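Local coordinates for protein lipase (Acinetobacter baumannii, PDB 4OPM) that probably hydrolyses ester bonds of lipids, as a putative triacylglycerol lipase of the alpha/beta hydrolase fold, at residues W60-H65 with E279-V284; T69-I74 with P290-V295; L128-Y133 with K231-P236; I239-Q244 with I248-A253. All blocks are in the same frame, centred on the assembly; numbering follows the deposited sequence.

Interaction 1: residues W60-H65 with E279-V284; sequences WNRVAH and EAEQLV
Glu281 OE1 accepts a hydrogen bond of 2.6 Å from a water, and the same water takes a weak, longer bond from Arg62 NH1, so the two opposite charges meet through solvent and not directly. Arg62 NH1 and Glu281 OE2 stay 4.6 Å apart, and the guanidinium and carboxylate planes stand almost perpendicular, 85° to each other, so they are not set for a flat two-pronged pairing. The attraction between them is probably still felt across that gap. What touches is the aliphatic part of both chains: Arg62 CB lies 3.7 Å from Glu281 CG, and Arg62 CD comes near the carboxylate carbon. Glu281 gets there by folding, its CG set between backbone N and carbonyl carbon (chi1 74°) and the chain bent again at chi2, which brings CG across Arg62 CB at a slant. The Arg62 chain runs extended from CG to NE and carries its guanidinium beyond this crossing. Glu281 CG also covers the carbonyl of Arg62, whose O is buried here and has no hydrogen-bonding partner in the model. Deeper in, the contact turns apolar. Val63 CG2 touches Glu281 CB at 3.9 Å and Val284 CG1 at 4.0 Å, the two valines crossing at about a right angle. Val63 also packs on Ile277 and Val284 on Pro276, both of helix 276-279. A short helix, 61-64, thus rests against the first turn of the C-terminal helix 281-298, polar on the outside and apolar within, as one of the helix-to-helix contacts flanking the central sheet of an alpha/beta hydrolase fold.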
loop_
_atom_site.group_PDB
_atom_site.type_symbol
_atom_site.label_atom_id
_atom_site.label_comp_id
_atom_site.label_asym_id
_atom_site.label_seq_id
_atom_site.Cartn_x
_atom_site.Cartn_y
_atom_site.Cartn_z
ATOM N N TRP A 60 -3.990 6.341 0.137
ATOM C CA TRP A 60 -3.168 6.993 1.142
ATOM C C TRP A 60 -3.575 8.455 1.424
ATOM O O TRP A 60 -2.931 9.080 2.262
ATOM C CB TRP A 60 -1.702 6.969 0.693
ATOM C CG TRP A 60 -1.050 5.634 0.860
ATOM C CD1 TRP A 60 -0.785 4.718 -0.121
ATOM C CD2 TRP A 60 -0.585 5.059 2.087
ATOM N NE1 TRP A 60 -0.183 3.606 0.424
ATOM C CE2 TRP A 60 -0.026 3.798 1.774
ATOM C CE3 TRP A 60 -0.554 5.502 3.422
ATOM C CZ2 TRP A 60 0.538 2.968 2.752
ATOM C CZ3 TRP A 60 0.018 4.686 4.388
ATOM C CH2 TRP A 60 0.579 3.442 4.044
ATOM N N ASN A 61 -4.595 8.999 0.742
ATOM C CA ASN A 61 -4.956 10.421 0.869
ATOM C C ASN A 61 -5.256 10.856 2.294
ATOM O O ASN A 61 -4.735 11.894 2.714
ATOM C CB ASN A 61 -6.120 10.808 -0.040
ATOM C CG ASN A 61 -5.711 10.860 -1.505
ATOM O OD1 ASN A 61 -4.514 10.827 -1.839
ATOM N ND2 ASN A 61 -6.684 10.912 -2.404
ATOM N N ARG A 62 -6.051 10.068 3.036
ATOM C CA ARG A 62 -6.462 10.393 4.423
ATOM C C ARG A 62 -5.264 10.445 5.373
ATOM O O ARG A 62 -5.213 11.306 6.249
ATOM C CB ARG A 62 -7.502 9.381 4.933
ATOM C CG ARG A 62 -8.775 9.415 4.132
ATOM C CD ARG A 62 -9.825 8.484 4.678
ATOM N NE ARG A 62 -10.918 8.439 3.720
ATOM C CZ ARG A 62 -12.196 8.657 3.998
ATOM N NH1 ARG A 62 -12.585 8.867 5.249
ATOM N NH2 ARG A 62 -13.098 8.642 3.028
ATOM N N VAL A 63 -4.302 9.533 5.189
ATOM C CA VAL A 63 -3.084 9.503 5.995
ATOM C C VAL A 63 -2.139 10.617 5.499
ATOM O O VAL A 63 -1.585 11.370 6.315
ATOM C CB VAL A 63 -2.412 8.099 5.940
ATOM C CG1 VAL A 63 -0.965 8.147 6.431
ATOM C CG2 VAL A 63 -3.221 7.072 6.738
ATOM N N ALA A 64 -1.929 10.705 4.159
ATOM C CA ALA A 64 -1.009 11.696 3.576
ATOM C C ALA A 64 -1.374 13.125 4.003
ATOM O O ALA A 64 -0.487 13.941 4.218
ATOM C CB ALA A 64 -0.999 11.596 2.058
ATOM N N HIS A 65 -2.678 13.409 4.163
ATOM C CA HIS A 65 -3.164 14.727 4.611
ATOM C C HIS A 65 -2.388 15.228 5.859
ATOM O O HIS A 65 -2.147 16.424 5.984
ATOM C CB HIS A 65 -4.663 14.629 4.930
ATOM C CG HIS A 65 -5.235 15.839 5.603
ATOM N ND1 HIS A 65 -5.556 16.974 4.890
ATOM C CD2 HIS A 65 -5.560 16.029 6.906
ATOM C CE1 HIS A 65 -6.062 17.823 5.771
ATOM N NE2 HIS A 65 -6.068 17.304 7.002
ATOM N N GLU A 279 -9.770 3.116 7.383
ATOM C CA GLU A 279 -10.728 2.873 8.482
ATOM C C GLU A 279 -10.421 3.683 9.753
ATOM O O GLU A 279 -11.319 3.879 10.579
ATOM C CB GLU A 279 -10.716 1.390 8.875
ATOM C CG GLU A 279 -11.146 0.418 7.784
ATOM C CD GLU A 279 -11.009 -1.033 8.222
ATOM O OE1 GLU A 279 -11.728 -1.440 9.165
ATOM O OE2 GLU A 279 -10.139 -1.745 7.664
ATOM N N ALA A 280 -9.153 4.071 9.957
ATOM C CA ALA A 280 -8.721 4.728 11.207
ATOM C C ALA A 280 -7.479 5.600 10.981
ATOM O O ALA A 280 -6.495 5.479 11.720
ATOM C CB ALA A 280 -8.427 3.646 12.251
ATOM N N GLU A 281 -7.527 6.509 9.976
ATOM C CA GLU A 281 -6.333 7.303 9.615
ATOM C C GLU A 281 -5.782 8.151 10.775
ATOM O O GLU A 281 -4.561 8.314 10.867
ATOM C CB GLU A 281 -6.567 8.178 8.370
ATOM C CG GLU A 281 -7.457 9.399 8.613
ATOM C CD GLU A 281 -8.956 9.168 8.659
ATOM O OE1 GLU A 281 -9.397 7.998 8.702
ATOM O OE2 GLU A 281 -9.698 10.176 8.639
ATOM N N GLN A 282 -6.652 8.678 11.667
ATOM C CA GLN A 282 -6.148 9.512 12.767
ATOM C C GLN A 282 -5.379 8.656 13.783
ATOM O O GLN A 282 -4.369 9.107 14.335
ATOM C CB GLN A 282 -7.295 10.281 13.428
ATOM C CG GLN A 282 -7.966 11.271 12.458
ATOM C CD GLN A 282 -9.367 11.652 12.891
ATOM O OE1 GLN A 282 -9.706 11.626 14.077
ATOM N NE2 GLN A 282 -10.200 12.047 11.925
ATOM N N LEU A 283 -5.831 7.414 13.992
ATOM C CA LEU A 283 -5.165 6.462 14.894
ATOM C C LEU A 283 -3.848 5.971 14.283
ATOM O O LEU A 283 -2.880 5.761 15.008
ATOM C CB LEU A 283 -6.092 5.292 15.243
ATOM C CG LEU A 283 -7.425 5.721 15.944
ATOM C CD1 LEU A 283 -8.221 4.507 16.391
ATOM C CD2 LEU A 283 -7.171 6.657 17.148
ATOM N N VAL A 284 -3.797 5.830 12.942
ATOM C CA VAL A 284 -2.568 5.443 12.237
ATOM C C VAL A 284 -1.530 6.558 12.426
ATOM O O VAL A 284 -0.400 6.290 12.825
ATOM C CB VAL A 284 -2.875 5.174 10.740
ATOM C CG1 VAL A 284 -1.587 5.140 9.893
ATOM C CG2 VAL A 284 -3.680 3.880 10.586
HETATM O O HOH W 1 -11.580 7.301 7.421
#

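Interaction 2: residues T69-I74 with P290-V295; sequences TNYHVI and PFLLKV
Tyr71 reaches from the loop just ahead of strand 72-76 to helix 281-298 and meets Leu292 with both its ring and its hydroxyl. This is the close part of the contact. Leu292 CD1 sits over one face of the phenol ring, 4.1 Å from the centroid and 18° off the ring normal, a CH-pi contact displaced toward the CE2 and CZ side of the rim. Leu292 CB approaches the hydroxyl end, 3.4 Å from Tyr71 OH and 3.8 Å from Tyr71 CZ. One leucine therefore engages the ring at two places, with its CB at the phenolic end and its CD1 methyl over the face. Tyr71 CG lies anti to the carbonyl carbon (chi1 -64°), a setting that sends the ring across toward the helix, although the nearest CA atoms, those of Tyr71 and Leu292, are 9.6 Å apart. The span is filled by side chains, chiefly the tyrosine.

The other side is loose. Tyr71 OH comes no nearer than 3.9 Å to Leu293 N, and the exposed Leu293 adds little: its nearest side-chain atom, CD1, stays 4.7 Å from Tyr71 OH, and the residue is modelled in two conformers, which fits one that the contact does not hold firmly. Inward, the packing goes on to the sheet. Tyr71 and Leu292 both touch Leu47 of strand 46-50, and Leu292 also meets His115 of strand 114-119. The helix so lies across one face of the sheet: Phe291 and Val295 rest on strand 137-143, while Tyr71 sits just before strand 72-76, with strands 114-119 and 46-50 between.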
loop_
_atom_site.group_PDB
_atom_site.type_symbol
_atom_site.label_atom_id
_atom_site.label_comp_id
_atom_site.label_asym_id
_atom_site.label_seq_id
_atom_site.Cartn_x
_atom_site.Cartn_y
_atom_site.Cartn_z
ATOM N N THR A 69 2.635 18.373 5.599
ATOM C CA THR A 69 3.106 19.635 6.185
ATOM C C THR A 69 4.591 19.491 6.548
ATOM O O THR A 69 5.394 20.342 6.157
ATOM C CB THR A 69 2.252 20.072 7.388
ATOM O OG1 THR A 69 0.909 20.294 6.957
ATOM C CG2 THR A 69 2.776 21.351 8.052
ATOM N N ASN A 70 4.960 18.396 7.236
ATOM C CA ASN A 70 6.322 18.210 7.721
ATOM C C ASN A 70 7.161 17.187 6.945
ATOM O O ASN A 70 8.335 16.994 7.280
ATOM C CB ASN A 70 6.288 17.856 9.204
ATOM C CG ASN A 70 5.777 19.005 10.020
ATOM O OD1 ASN A 70 6.172 20.154 9.827
ATOM N ND2 ASN A 70 4.812 18.746 10.872
ATOM N N TYR A 71 6.592 16.544 5.904
ATOM C CA TYR A 71 7.338 15.569 5.112
ATOM C C TYR A 71 7.158 15.771 3.615
ATOM O O TYR A 71 6.227 16.454 3.193
ATOM C CB TYR A 71 6.942 14.129 5.503
ATOM C CG TYR A 71 7.319 13.816 6.934
ATOM C CD1 TYR A 71 8.621 13.439 7.265
ATOM C CD2 TYR A 71 6.415 14.014 7.974
ATOM C CE1 TYR A 71 9.005 13.243 8.590
ATOM C CE2 TYR A 71 6.788 13.812 9.307
ATOM C CZ TYR A 71 8.089 13.437 9.605
ATOM O OH TYR A 71 8.498 13.254 10.901
ATOM N N HIS A 72 8.091 15.211 2.825
ATOM C CA HIS A 72 8.045 15.217 1.361
ATOM C C HIS A 72 7.445 13.864 0.952
ATOM O O HIS A 72 8.126 12.841 0.971
ATOM C CB HIS A 72 9.423 15.464 0.742
ATOM C CG HIS A 72 9.401 15.497 -0.757
ATOM N ND1 HIS A 72 10.422 14.949 -1.505
ATOM C CD2 HIS A 72 8.471 16.015 -1.599
ATOM C CE1 HIS A 72 10.098 15.162 -2.771
ATOM N NE2 HIS A 72 8.936 15.808 -2.877
ATOM N N VAL A 73 6.168 13.868 0.601
ATOM C CA VAL A 73 5.406 12.641 0.377
ATOM C C VAL A 73 5.333 12.288 -1.110
ATOM O O VAL A 73 4.981 13.132 -1.931
ATOM C CB VAL A 73 3.996 12.784 1.030
ATOM C CG1 VAL A 73 3.159 11.524 0.843
ATOM C CG2 VAL A 73 4.105 13.137 2.517
ATOM N N ILE A 74 5.645 11.017 -1.435
ATOM C CA ILE A 74 5.592 10.479 -2.808
ATOM C C ILE A 74 4.696 9.243 -2.796
ATOM O O ILE A 74 4.929 8.324 -2.007
ATOM C CB ILE A 74 7.010 10.167 -3.353
ATOM C CG1 ILE A 74 7.898 11.443 -3.395
ATOM C CG2 ILE A 74 6.953 9.450 -4.735
ATOM C CD1 ILE A 74 7.520 12.476 -4.511
ATOM N N PRO A 290 4.992 10.096 15.694
ATOM C CA PRO A 290 6.063 9.974 16.711
ATOM C C PRO A 290 7.181 9.005 16.286
ATOM O O PRO A 290 8.343 9.249 16.606
ATOM C CB PRO A 290 5.320 9.452 17.948
ATOM C CG PRO A 290 3.897 9.823 17.721
ATOM C CD PRO A 290 3.688 9.686 16.255
ATOM N N PHE A 291 6.838 7.948 15.519
ATOM C CA PHE A 291 7.808 6.975 14.999
ATOM C C PHE A 291 8.788 7.685 14.053
ATOM O O PHE A 291 10.000 7.563 14.235
ATOM C CB PHE A 291 7.099 5.804 14.292
ATOM C CG PHE A 291 8.034 4.856 13.572
ATOM C CD1 PHE A 291 8.819 3.942 14.282
ATOM C CD2 PHE A 291 8.160 4.898 12.186
ATOM C CE1 PHE A 291 9.681 3.062 13.615
ATOM C CE2 PHE A 291 9.027 4.026 11.520
ATOM C CZ PHE A 291 9.783 3.113 12.237
ATOM N N LEU A 292 8.265 8.442 13.072
ATOM C CA LEU A 292 9.084 9.199 12.114
ATOM C C LEU A 292 9.970 10.214 12.847
ATOM O O LEU A 292 11.159 10.315 12.522
ATOM C CB LEU A 292 8.195 9.907 11.084
ATOM C CG LEU A 292 7.458 9.019 10.072
ATOM C CD1 LEU A 292 6.423 9.850 9.287
ATOM C CD2 LEU A 292 8.447 8.380 9.077
ATOM N N LEU A 293 9.418 10.916 13.876
ATOM C CA LEU A 293 10.207 11.889 14.640
ATOM C C LEU A 293 11.380 11.197 15.360
ATOM O O LEU A 293 12.497 11.718 15.353
ATOM C CB LEU A 293 9.318 12.635 15.641
ATOM C CG LEU A 293 9.848 13.973 16.160
ATOM C CD1 LEU A 293 9.945 15.010 15.031
ATOM C CD2 LEU A 293 8.952 14.507 17.258
ATOM N N LYS A 294 11.127 10.015 15.949
ATOM C CA LYS A 294 12.133 9.228 16.657
ATOM C C LYS A 294 13.254 8.782 15.702
ATOM O O LYS A 294 14.435 8.908 16.051
ATOM C CB LYS A 294 11.472 8.020 17.330
ATOM C CG LYS A 294 12.395 7.309 18.311
ATOM C CD LYS A 294 11.660 6.266 19.141
ATOM C CE LYS A 294 11.690 4.910 18.489
ATOM N NZ LYS A 294 11.447 3.813 19.462
ATOM N N VAL A 295 12.889 8.271 14.504
ATOM C CA VAL A 295 13.864 7.820 13.498
ATOM C C VAL A 295 14.719 9.018 13.038
ATOM O O VAL A 295 15.935 8.886 12.913
ATOM C CB VAL A 295 13.186 7.108 12.294
ATOM C CG1 VAL A 295 14.191 6.797 11.174
ATOM C CG2 VAL A 295 12.467 5.839 12.746
#

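Interaction 3: residues L128-Y133 with K231-P236; sequences LYAGQY and KTIDAP
Ile233 packs against Ala130 and Gly131 at the end of helix 121-132, which in this alpha/beta hydrolase fold is probably the helix that follows the nucleophile elbow. The loop that carries Ile233 leads from helix 223-231 into strand 237-242. At Ile233 CB the side chain divides. CG2, anti to the backbone N, goes to Ala130 CB at 4.0 Å, a methyl-to-methyl contact. CG1 takes the other branch (chi1 -61°) and rests on the glycine backbone, 3.8 Å from Gly131 N. The tip, CD1, passes the same Gly131 N at a looser 4.2 Å, and the side chain also touches Leu260. At Gly131, which has no side chain, the loop runs close to the helix, Gly131 CA to Ile233 CA being 5.2 Å. Thr232 OG1 lies 3.8 Å from Gly131 CA, but its hydrogen bond is to Leu229 O, back in helix 223-231. Ala130 itself is also packed on Thr137 and Leu140 of strand 137-143, so this part of the contact reaches down to the sheet.

Two waters link the backbones beside this apolar patch. One donates to Ala130 O and weakly accepts from Asp234 N. The second bridges two carbonyls, donating to Gly131 O at 2.7 Å and to Thr232 O at 2.8 Å.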
loop_
_atom_site.group_PDB
_atom_site.type_symbol
_atom_site.label_atom_id
_atom_site.label_comp_id
_atom_site.label_asym_id
_atom_site.label_seq_id
_atom_site.Cartn_x
_atom_site.Cartn_y
_atom_site.Cartn_z
ATOM N N LEU A 128 10.659 -6.240 0.319
ATOM C CA LEU A 128 11.626 -6.628 -0.710
ATOM C C LEU A 128 12.577 -5.461 -1.014
ATOM O O LEU A 128 13.786 -5.661 -1.118
ATOM C CB LEU A 128 10.902 -7.106 -1.974
ATOM C CG LEU A 128 11.683 -8.006 -2.930
ATOM C CD1 LEU A 128 12.309 -9.216 -2.193
ATOM C CD2 LEU A 128 10.789 -8.483 -4.056
ATOM N N TYR A 129 12.032 -4.242 -1.090
ATOM C CA TYR A 129 12.805 -3.030 -1.320
ATOM C C TYR A 129 13.831 -2.816 -0.189
ATOM O O TYR A 129 15.008 -2.597 -0.481
ATOM C CB TYR A 129 11.859 -1.813 -1.426
ATOM C CG TYR A 129 12.542 -0.558 -1.922
ATOM C CD1 TYR A 129 13.328 0.216 -1.071
ATOM C CD2 TYR A 129 12.352 -0.110 -3.226
ATOM C CE1 TYR A 129 13.934 1.391 -1.514
ATOM C CE2 TYR A 129 12.946 1.067 -3.679
ATOM C CZ TYR A 129 13.731 1.819 -2.817
ATOM O OH TYR A 129 14.337 2.969 -3.258
ATOM N N ALA A 130 13.390 -2.935 1.087
ATOM C CA ALA A 130 14.235 -2.750 2.271
ATOM C C ALA A 130 15.373 -3.768 2.332
ATOM O O ALA A 130 16.475 -3.428 2.779
ATOM C CB ALA A 130 13.406 -2.848 3.528
ATOM N N GLY A 131 15.099 -4.989 1.874
ATOM C CA GLY A 131 16.078 -6.068 1.835
ATOM C C GLY A 131 17.088 -5.903 0.716
ATOM O O GLY A 131 18.278 -6.156 0.917
ATOM N N GLN A 132 16.626 -5.479 -0.477
ATOM C CA GLN A 132 17.489 -5.319 -1.649
ATOM C C GLN A 132 18.264 -3.998 -1.619
ATOM O O GLN A 132 19.381 -3.953 -2.122
ATOM C CB GLN A 132 16.672 -5.413 -2.953
ATOM C CG GLN A 132 16.095 -6.811 -3.235
ATOM C CD GLN A 132 15.092 -6.863 -4.374
ATOM O OE1 GLN A 132 14.448 -5.870 -4.738
ATOM N NE2 GLN A 132 14.900 -8.049 -4.936
ATOM N N TYR A 133 17.685 -2.928 -1.029
ATOM C CA TYR A 133 18.299 -1.596 -0.981
ATOM C C TYR A 133 18.360 -1.084 0.497
ATOM O O TYR A 133 17.722 -0.078 0.824
ATOM C CB TYR A 133 17.497 -0.642 -1.916
ATOM C CG TYR A 133 17.177 -1.248 -3.275
ATOM C CD1 TYR A 133 18.166 -1.404 -4.245
ATOM C CD2 TYR A 133 15.894 -1.696 -3.577
ATOM C CE1 TYR A 133 17.885 -1.993 -5.484
ATOM C CE2 TYR A 133 15.596 -2.268 -4.819
ATOM C CZ TYR A 133 16.595 -2.421 -5.768
ATOM O OH TYR A 133 16.301 -2.979 -7.000
ATOM N N LYS A 231 15.719 -11.400 7.664
ATOM C CA LYS A 231 16.986 -11.429 8.407
ATOM C C LYS A 231 17.937 -10.312 7.921
ATOM O O LYS A 231 18.711 -9.791 8.709
ATOM C CB LYS A 231 17.657 -12.815 8.244
ATOM C CG LYS A 231 18.800 -13.091 9.210
ATOM C CD LYS A 231 19.365 -14.491 9.027
ATOM C CE LYS A 231 20.530 -14.730 9.956
ATOM N NZ LYS A 231 21.199 -16.031 9.688
ATOM N N THR A 232 17.848 -9.939 6.641
ATOM C CA THR A 232 18.710 -8.927 6.015
ATOM C C THR A 232 18.196 -7.478 6.232
ATOM O O THR A 232 18.891 -6.531 5.843
ATOM C CB THR A 232 18.861 -9.211 4.499
ATOM O OG1 THR A 232 17.641 -8.917 3.812
ATOM C CG2 THR A 232 19.315 -10.636 4.194
ATOM N N ILE A 233 16.991 -7.303 6.821
ATOM C CA ILE A 233 16.391 -5.974 7.010
ATOM C C ILE A 233 16.724 -5.417 8.412
ATOM O O ILE A 233 16.245 -5.937 9.414
ATOM C CB ILE A 233 14.857 -6.023 6.754
ATOM C CG1 ILE A 233 14.551 -6.470 5.300
ATOM C CG2 ILE A 233 14.210 -4.650 7.049
ATOM C CD1 ILE A 233 13.101 -6.879 5.026
ATOM N N ASP A 234 17.528 -4.353 8.467
ATOM C CA ASP A 234 17.943 -3.726 9.733
ATOM C C ASP A 234 17.181 -2.428 9.984
ATOM O O ASP A 234 17.355 -1.817 11.036
ATOM C CB ASP A 234 19.461 -3.423 9.715
ATOM C CG ASP A 234 20.382 -4.634 9.765
ATOM O OD1 ASP A 234 19.884 -5.758 10.026
ATOM O OD2 ASP A 234 21.601 -4.456 9.564
ATOM N N ALA A 235 16.367 -1.990 9.015
ATOM C CA ALA A 235 15.622 -0.726 9.115
ATOM C C ALA A 235 14.718 -0.681 10.364
ATOM O O ALA A 235 14.056 -1.689 10.671
ATOM C CB ALA A 235 14.767 -0.521 7.871
ATOM N N PRO A 236 14.684 0.459 11.109
ATOM C CA PRO A 236 13.705 0.571 12.210
ATOM C C PRO A 236 12.310 0.401 11.610
ATOM O O PRO A 236 12.027 0.980 10.552
ATOM C CB PRO A 236 13.947 1.970 12.786
ATOM C CG PRO A 236 14.605 2.727 11.703
ATOM C CD PRO A 236 15.385 1.737 10.876
HETATM O O HOH W 2 16.837 -2.537 5.752
HETATM O O HOH W 3 19.723 -6.223 3.171
#

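Interaction 4: residues I239-Q244 with I248-A253; sequences ILWGKQ and INVEVA
Strand 239-242 and the turn leading into helix 251-259, parts of a beta-alpha-beta unit completed by strand 267-269, come close at both ends, Ile239 CA lying 6.7 Å from Ala253 CA and Lys243 CA 5.7 Å from Val250 CA, with the Trp241 indole between. Trp241 NE1 donates to Ile248 O at 2.9 Å along an almost straight N-H...O line of 175°. The oxygen lies in the indole plane, whereas the N-H comes in tilted, 39° above the carbonyl plane and off the lone pairs. Trp241 chi1, -129°, is away from the staggered positions, consistent with a ring held by this bond and its packing. Several neighbours pack the ring: Ala253 CB sits over one face, 3.7 Å from CE3 of Trp241, Ile248 CG2 reaches CZ2 at 3.5 Å, Val252 CG1 presses on CZ2 and CH2, and Val250 CA lies 3.6 Å from Trp241 CD1. Ile239 CG2 adds a contact to Ala253 CB. Near the strand end, a water donates to Lys243 O and accepts from Val250 N, both at 2.9 Å. Ile248 N bonds to Asp245 OD1, the aspartate of a probable Ser-His-Asp triad with Ser120 and His274. The indole N-H is thus satisfied within a largely apolar surround, and the straight bond, with the packing, helps to fix the ring's rotation while tying the turn just beyond that aspartate to the sheet.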
loop_
_atom_site.group_PDB
_atom_site.type_symbol
_atom_site.label_atom_id
_atom_site.label_comp_id
_atom_site.label_asym_id
_atom_site.label_seq_id
_atom_site.Cartn_x
_atom_site.Cartn_y
_atom_site.Cartn_z
ATOM N N ILE A 239 4.969 -1.596 12.949
ATOM C CA ILE A 239 3.971 -2.553 12.453
ATOM C C ILE A 239 2.639 -2.144 13.004
ATOM O O ILE A 239 2.510 -1.975 14.214
ATOM C CB ILE A 239 4.323 -4.022 12.861
ATOM C CG1 ILE A 239 5.716 -4.453 12.340
ATOM C CG2 ILE A 239 3.228 -5.033 12.437
ATOM C CD1 ILE A 239 6.362 -5.577 13.188
ATOM N N LEU A 240 1.632 -2.038 12.141
ATOM C CA LEU A 240 0.284 -1.693 12.588
ATOM C C LEU A 240 -0.710 -2.635 11.913
ATOM O O LEU A 240 -0.588 -2.923 10.727
ATOM C CB LEU A 240 -0.042 -0.214 12.317
ATOM C CG LEU A 240 -1.338 0.309 12.934
ATOM C CD1 LEU A 240 -1.196 1.762 13.364
ATOM C CD2 LEU A 240 -2.512 0.153 11.960
ATOM N N TRP A 241 -1.676 -3.142 12.693
ATOM C CA TRP A 241 -2.674 -4.073 12.195
ATOM C C TRP A 241 -4.067 -3.711 12.645
ATOM O O TRP A 241 -4.250 -3.106 13.702
ATOM C CB TRP A 241 -2.377 -5.484 12.757
ATOM C CG TRP A 241 -2.331 -6.560 11.716
ATOM C CD1 TRP A 241 -3.351 -7.391 11.335
ATOM C CD2 TRP A 241 -1.224 -6.863 10.872
ATOM N NE1 TRP A 241 -2.926 -8.221 10.319
ATOM C CE2 TRP A 241 -1.624 -7.914 10.013
ATOM C CE3 TRP A 241 0.076 -6.338 10.744
ATOM C CZ2 TRP A 241 -0.756 -8.475 9.067
ATOM C CZ3 TRP A 241 0.940 -6.906 9.813
ATOM C CH2 TRP A 241 0.509 -7.928 8.960
ATOM N N GLY A 242 -5.044 -4.197 11.896
ATOM C CA GLY A 242 -6.430 -4.145 12.316
ATOM C C GLY A 242 -6.704 -5.479 12.980
ATOM O O GLY A 242 -6.435 -6.531 12.391
ATOM N N LYS A 243 -7.194 -5.460 14.238
ATOM C CA LYS A 243 -7.456 -6.691 14.995
ATOM C C LYS A 243 -8.402 -7.635 14.227
ATOM O O LYS A 243 -8.222 -8.848 14.272
ATOM C CB LYS A 243 -8.057 -6.327 16.365
ATOM C CG LYS A 243 -8.428 -7.536 17.235
ATOM C CD LYS A 243 -7.510 -7.699 18.420
ATOM C CE LYS A 243 -8.039 -8.719 19.396
ATOM N NZ LYS A 243 -7.689 -8.366 20.796
ATOM N N GLN A 244 -9.385 -7.058 13.493
ATOM C CA GLN A 244 -10.414 -7.813 12.772
ATOM C C GLN A 244 -10.028 -8.173 11.331
ATOM O O GLN A 244 -10.885 -8.664 10.588
ATOM C CB GLN A 244 -11.746 -7.029 12.772
ATOM C CG GLN A 244 -12.271 -6.722 14.177
ATOM C CD GLN A 244 -12.518 -7.967 14.997
ATOM O OE1 GLN A 244 -13.114 -8.953 14.533
ATOM N NE2 GLN A 244 -12.034 -7.958 16.234
ATOM N N ILE A 248 -5.326 -11.037 6.227
ATOM C CA ILE A 248 -4.064 -11.431 6.858
ATOM C C ILE A 248 -4.316 -11.349 8.359
ATOM O O ILE A 248 -4.450 -10.243 8.897
ATOM C CB ILE A 248 -2.862 -10.569 6.370
ATOM C CG1 ILE A 248 -2.842 -10.439 4.808
ATOM C CG2 ILE A 248 -1.543 -11.156 6.890
ATOM C CD1 ILE A 248 -1.833 -9.462 4.236
ATOM N N ASN A 249 -4.426 -12.515 9.026
ATOM C CA ASN A 249 -4.772 -12.596 10.449
ATOM C C ASN A 249 -3.742 -11.882 11.327
ATOM O O ASN A 249 -2.535 -11.970 11.083
ATOM C CB ASN A 249 -4.970 -14.043 10.908
ATOM C CG ASN A 249 -3.816 -14.950 10.583
ATOM O OD1 ASN A 249 -3.484 -15.176 9.409
ATOM N ND2 ASN A 249 -3.200 -15.504 11.613
ATOM N N VAL A 250 -4.246 -11.220 12.384
ATOM C CA VAL A 250 -3.503 -10.377 13.317
ATOM C C VAL A 250 -2.257 -11.083 13.940
ATOM O O VAL A 250 -1.280 -10.394 14.225
ATOM C CB VAL A 250 -4.456 -9.781 14.399
ATOM C CG1 VAL A 250 -5.007 -10.858 15.339
ATOM C CG2 VAL A 250 -3.784 -8.648 15.179
ATOM N N GLU A 251 -2.268 -12.425 14.108
ATOM C CA GLU A 251 -1.126 -13.167 14.693
ATOM C C GLU A 251 0.174 -12.944 13.919
ATOM O O GLU A 251 1.266 -12.988 14.488
ATOM C CB GLU A 251 -1.422 -14.682 14.750
ATOM C CG GLU A 251 -2.462 -15.048 15.802
ATOM C CD GLU A 251 -3.914 -14.759 15.468
ATOM O OE1 GLU A 251 -4.242 -14.546 14.276
ATOM O OE2 GLU A 251 -4.727 -14.727 16.419
ATOM N N VAL A 252 0.034 -12.674 12.626
ATOM C CA VAL A 252 1.121 -12.404 11.693
ATOM C C VAL A 252 1.913 -11.140 12.140
ATOM O O VAL A 252 3.121 -11.106 11.928
ATOM C CB VAL A 252 0.491 -12.281 10.283
ATOM C CG1 VAL A 252 1.292 -11.393 9.358
ATOM C CG2 VAL A 252 0.227 -13.663 9.686
ATOM N N ALA A 253 1.247 -10.138 12.771
ATOM C CA ALA A 253 1.925 -8.920 13.280
ATOM C C ALA A 253 3.067 -9.296 14.261
ATOM O O ALA A 253 4.164 -8.726 14.188
ATOM C CB ALA A 253 0.926 -7.992 13.965
HETATM O O HOH W 4 -7.133 -10.726 12.344
#

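How the interactions relate
The four contacts are spread over one alpha/beta hydrolase domain. Interactions 1 and 2 share helix 281-298, with centres 14 Å apart; helix 61-64 and strand 72-76 follow each other in the chain, and the segments of the two contacts alternate. Interactions 3 and 4 come in series between those outer segments, 20 Å apart, and adjoin in sequence, the loop 231-236 leading into strand 237-242. The C-terminal helix connects the two groups: Val284 packs on Leu240 of interaction 4, and Phe291 and Val295 on Pro236 of interaction 3. One late helix therefore gathers early and middle parts of the chain around the sheet whose strand ends probably carry the catalytic residues.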